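Local structure of eukaryotic translation initiation factor 2D (Homo sapiens, 5OA9) at residues K127-R132 and V170-N175. The protein delivers tRNA to the P-site of the ribosome in a GTP-independent manner as a translation initiation factor. Sequence-based numbering, arbitrary orientation.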
ATOM      1  N   LYS A 127       8.832  23.467  21.133  1.00 62.53           N
ATOM      2  CA  LYS A 127       8.375  22.682  19.999  1.00 49.31           C
ATOM      3  C   LYS A 127       7.598  21.434  20.418  1.00 45.19           C
ATOM      4  O   LYS A 127       7.687  20.972  21.557  1.00 51.64           O
ATOM      5  CB  LYS A 127       9.554  22.276  19.113  1.00 61.55           C
ATOM      6  CG  LYS A 127      10.191  23.436  18.366  1.00 67.32           C
ATOM      7  CD  LYS A 127      11.098  22.935  17.259  1.00 68.19           C
ATOM      8  CE  LYS A 127      11.748  24.083  16.504  1.00 70.24           C
ATOM      9  NZ  LYS A 127      12.871  24.686  17.261  1.00 79.72           N
ATOM     10  N   VAL A 128       6.830  20.910  19.476  1.00 42.92           N
ATOM     11  CA  VAL A 128       6.106  19.663  19.669  1.00 41.77           C
ATOM     12  C   VAL A 128       6.353  18.809  18.443  1.00 47.55           C
ATOM     13  O   VAL A 128       6.307  19.307  17.323  1.00 52.43           O
ATOM     14  CB  VAL A 128       4.592  19.885  19.870  1.00 49.68           C
ATOM     15  CG1 VAL A 128       3.856  18.544  19.877  1.00 43.39           C
ATOM     16  CG2 VAL A 128       4.326  20.657  21.160  1.00 55.97           C
ATOM     17  N   THR A 129       6.648  17.531  18.657  1.00 39.25           N
ATOM     18  CA  THR A 129       6.890  16.600  17.563  1.00 36.75           C
ATOM     19  C   THR A 129       5.580  15.900  17.245  1.00 39.49           C
ATOM     20  O   THR A 129       4.910  15.410  18.158  1.00 37.15           O
ATOM     21  CB  THR A 129       8.000  15.592  17.936  1.00 37.62           C
ATOM     22  OG1 THR A 129       9.195  16.312  18.293  1.00 40.32           O
ATOM     23  CG2 THR A 129       8.289  14.636  16.767  1.00 38.78           C
ATOM     24  N   VAL A 130       5.187  15.897  15.968  1.00 35.08           N
ATOM     25  CA  VAL A 130       3.904  15.322  15.549  1.00 37.12           C
ATOM     26  C   VAL A 130       4.114  14.190  14.547  1.00 41.22           C
ATOM     27  O   VAL A 130       4.823  14.344  13.545  1.00 36.28           O
ATOM     28  CB  VAL A 130       2.976  16.400  14.931  1.00 37.36           C
ATOM     29  CG1 VAL A 130       1.664  15.787  14.434  1.00 37.78           C
ATOM     30  CG2 VAL A 130       2.702  17.518  15.932  1.00 41.25           C
ATOM     31  N   VAL A 131       3.493  13.048  14.819  1.00 35.98           N
ATOM     32  CA  VAL A 131       3.714  11.850  14.022  1.00 36.93           C
ATOM     33  C   VAL A 131       2.410  11.318  13.441  1.00 42.82           C
ATOM     34  O   VAL A 131       1.507  10.926  14.188  1.00 37.02           O
ATOM     35  CB  VAL A 131       4.384  10.739  14.860  1.00 36.41           C
ATOM     36  CG1 VAL A 131       4.815   9.590  13.956  1.00 37.55           C
ATOM     37  CG2 VAL A 131       5.578  11.296  15.628  1.00 34.80           C
ATOM     38  N   ARG A 132       2.321  11.286  12.111  1.00 34.14           N
ATOM     39  CA  ARG A 132       1.085  10.910  11.436  1.00 31.93           C
ATOM     40  C   ARG A 132       1.222   9.673  10.547  1.00 37.64           C
ATOM     41  O   ARG A 132       2.328   9.302  10.150  1.00 37.94           O
ATOM     42  CB  ARG A 132       0.565  12.083  10.600  1.00 39.40           C
ATOM     43  CG  ARG A 132       0.119  13.268  11.436  1.00 42.18           C
ATOM     44  CD  ARG A 132      -0.195  14.494  10.590  1.00 42.33           C
ATOM     45  NE  ARG A 132      -0.713  15.573  11.422  1.00 40.83           N
ATOM     46  CZ  ARG A 132      -0.661  16.863  11.107  1.00 50.46           C
ATOM     47  NH1 ARG A 132      -0.097  17.254   9.970  1.00 50.87           N
ATOM     48  NH2 ARG A 132      -1.163  17.767  11.937  1.00 45.22           N
ATOM     49  N   VAL A 170       0.349  11.140  16.993  1.00 36.37           N
ATOM     50  CA  VAL A 170       1.044  11.138  18.269  1.00 35.62           C
ATOM     51  C   VAL A 170       1.767  12.472  18.406  1.00 34.21           C
ATOM     52  O   VAL A 170       2.424  12.928  17.458  1.00 38.21           O
ATOM     53  CB  VAL A 170       2.049   9.969  18.371  1.00 37.29           C
ATOM     54  CG1 VAL A 170       2.934  10.108  19.616  1.00 37.43           C
ATOM     55  CG2 VAL A 170       1.310   8.636  18.362  1.00 36.11           C
ATOM     56  N   GLN A 171       1.619  13.103  19.564  1.00 35.24           N
ATOM     57  CA  GLN A 171       2.339  14.336  19.863  1.00 40.80           C
ATOM     58  C   GLN A 171       3.294  14.120  21.020  1.00 42.40           C
ATOM     59  O   GLN A 171       2.912  13.585  22.061  1.00 42.51           O
ATOM     60  CB  GLN A 171       1.362  15.461  20.194  1.00 39.87           C
ATOM     61  CG  GLN A 171       0.395  15.744  19.065  1.00 47.75           C
ATOM     62  CD  GLN A 171      -0.629  16.798  19.415  1.00 55.91           C
ATOM     63  OE1 GLN A 171      -1.649  16.924  18.746  1.00 51.66           O
ATOM     64  NE2 GLN A 171      -0.362  17.565  20.468  1.00 62.81           N
ATOM     65  N   ILE A 172       4.543  14.536  20.836  1.00 42.89           N
ATOM     66  CA  ILE A 172       5.520  14.475  21.916  1.00 39.13           C
ATOM     67  C   ILE A 172       6.068  15.869  22.197  1.00 40.80           C
ATOM     68  O   ILE A 172       6.438  16.598  21.270  1.00 39.50           O
ATOM     69  CB  ILE A 172       6.680  13.518  21.579  1.00 38.26           C
ATOM     70  CG1 ILE A 172       6.164  12.243  20.900  1.00 34.78           C
ATOM     71  CG2 ILE A 172       7.470  13.191  22.836  1.00 38.48           C
ATOM     72  CD1 ILE A 172       6.300  12.251  19.364  1.00 39.13           C
ATOM     73  N   GLN A 173       6.092  16.251  23.471  1.00 39.84           N
ATOM     74  CA  GLN A 173       6.656  17.539  23.861  1.00 44.52           C
ATOM     75  C   GLN A 173       8.128  17.593  23.482  1.00 46.69           C
ATOM     76  O   GLN A 173       8.857  16.619  23.671  1.00 46.98           O
ATOM     77  CB  GLN A 173       6.486  17.779  25.363  1.00 49.73           C
ATOM     78  CG  GLN A 173       5.038  17.950  25.811  1.00 73.39           C
ATOM     79  CD  GLN A 173       4.355  19.137  25.156  1.00 77.73           C
ATOM     80  OE1 GLN A 173       4.935  20.217  25.040  1.00 72.33           O
ATOM     81  NE2 GLN A 173       3.117  18.941  24.717  1.00 83.21           N
ATOM     82  N   GLY A 174       8.557  18.725  22.936  1.00 45.65           N
ATOM     83  CA  GLY A 174       9.950  18.907  22.562  1.00 42.70           C
ATOM     84  C   GLY A 174      10.280  18.428  21.155  1.00 44.12           C
ATOM     85  O   GLY A 174       9.411  17.963  20.413  1.00 43.84           O
ATOM     86  N   ASN A 175      11.554  18.557  20.792  1.00 40.75           N
ATOM     87  CA  ASN A 175      12.055  18.154  19.479  1.00 40.77           C
ATOM     88  C   ASN A 175      12.604  16.733  19.545  1.00 39.64           C
ATOM     89  O   ASN A 175      13.737  16.535  19.991  1.00 41.24           O
ATOM     90  CB  ASN A 175      13.145  19.137  19.032  1.00 41.96           C
ATOM     91  CG  ASN A 175      13.595  18.925  17.602  1.00 42.33           C
ATOM     92  OD1 ASN A 175      13.422  17.854  17.022  1.00 44.32           O
ATOM     93  ND2 ASN A 175      14.208  19.959  17.028  1.00 42.46           N
TER
HETATM   94  O   HOH W   1      14.679  22.443  18.810  1.00 43.16           O
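Thr129 turns OG1 anti to its own carbonyl carbon (chi1 -57°), and this carries the hydroxyl across to the Gly174 carbonyl. Ile172 also has CG1 anti to its carbonyl carbon, and an unstaggered chi2 of 99° swings CD1 across to Val131 CG2 (3.9 Å) and Thr129 CG2 (4.0 Å). Thr129 OG1 donates to Gly174 O at 2.7 Å. The same OG1 is also hydrogen-bonded to Gln176 N, so one side chain ties down the turn after strand 168-173. Gly174 has a positive phi of 88°, where a side chain would press on the carbonyl oxygen of Gln173. It sends its own N to Lys127 O, a bent bond of 2.8 Å. Further along, Thr129 and Ile172 exchange two nearly straight backbone bonds, and Val131 and Val170 exchange two somewhat less straight ones. The face of Val131, Val170 and Ile172 is covered by helix 141-152, where Ala145 touches Val170 and Leu148 touches Ile172. On the other face, Val128 CG1 meets Gln171 CB at 4.0 Å. One water bridges Lys127 NZ and Asn175 ND2. The two antiparallel strands are neighbours in the sheet of the C-terminal SUI1 domain. The paired backbone bonds fix the register, while the hydroxyl of buried Thr129 both donates and accepts, linking its strand to the chain just beyond the neighbouring one.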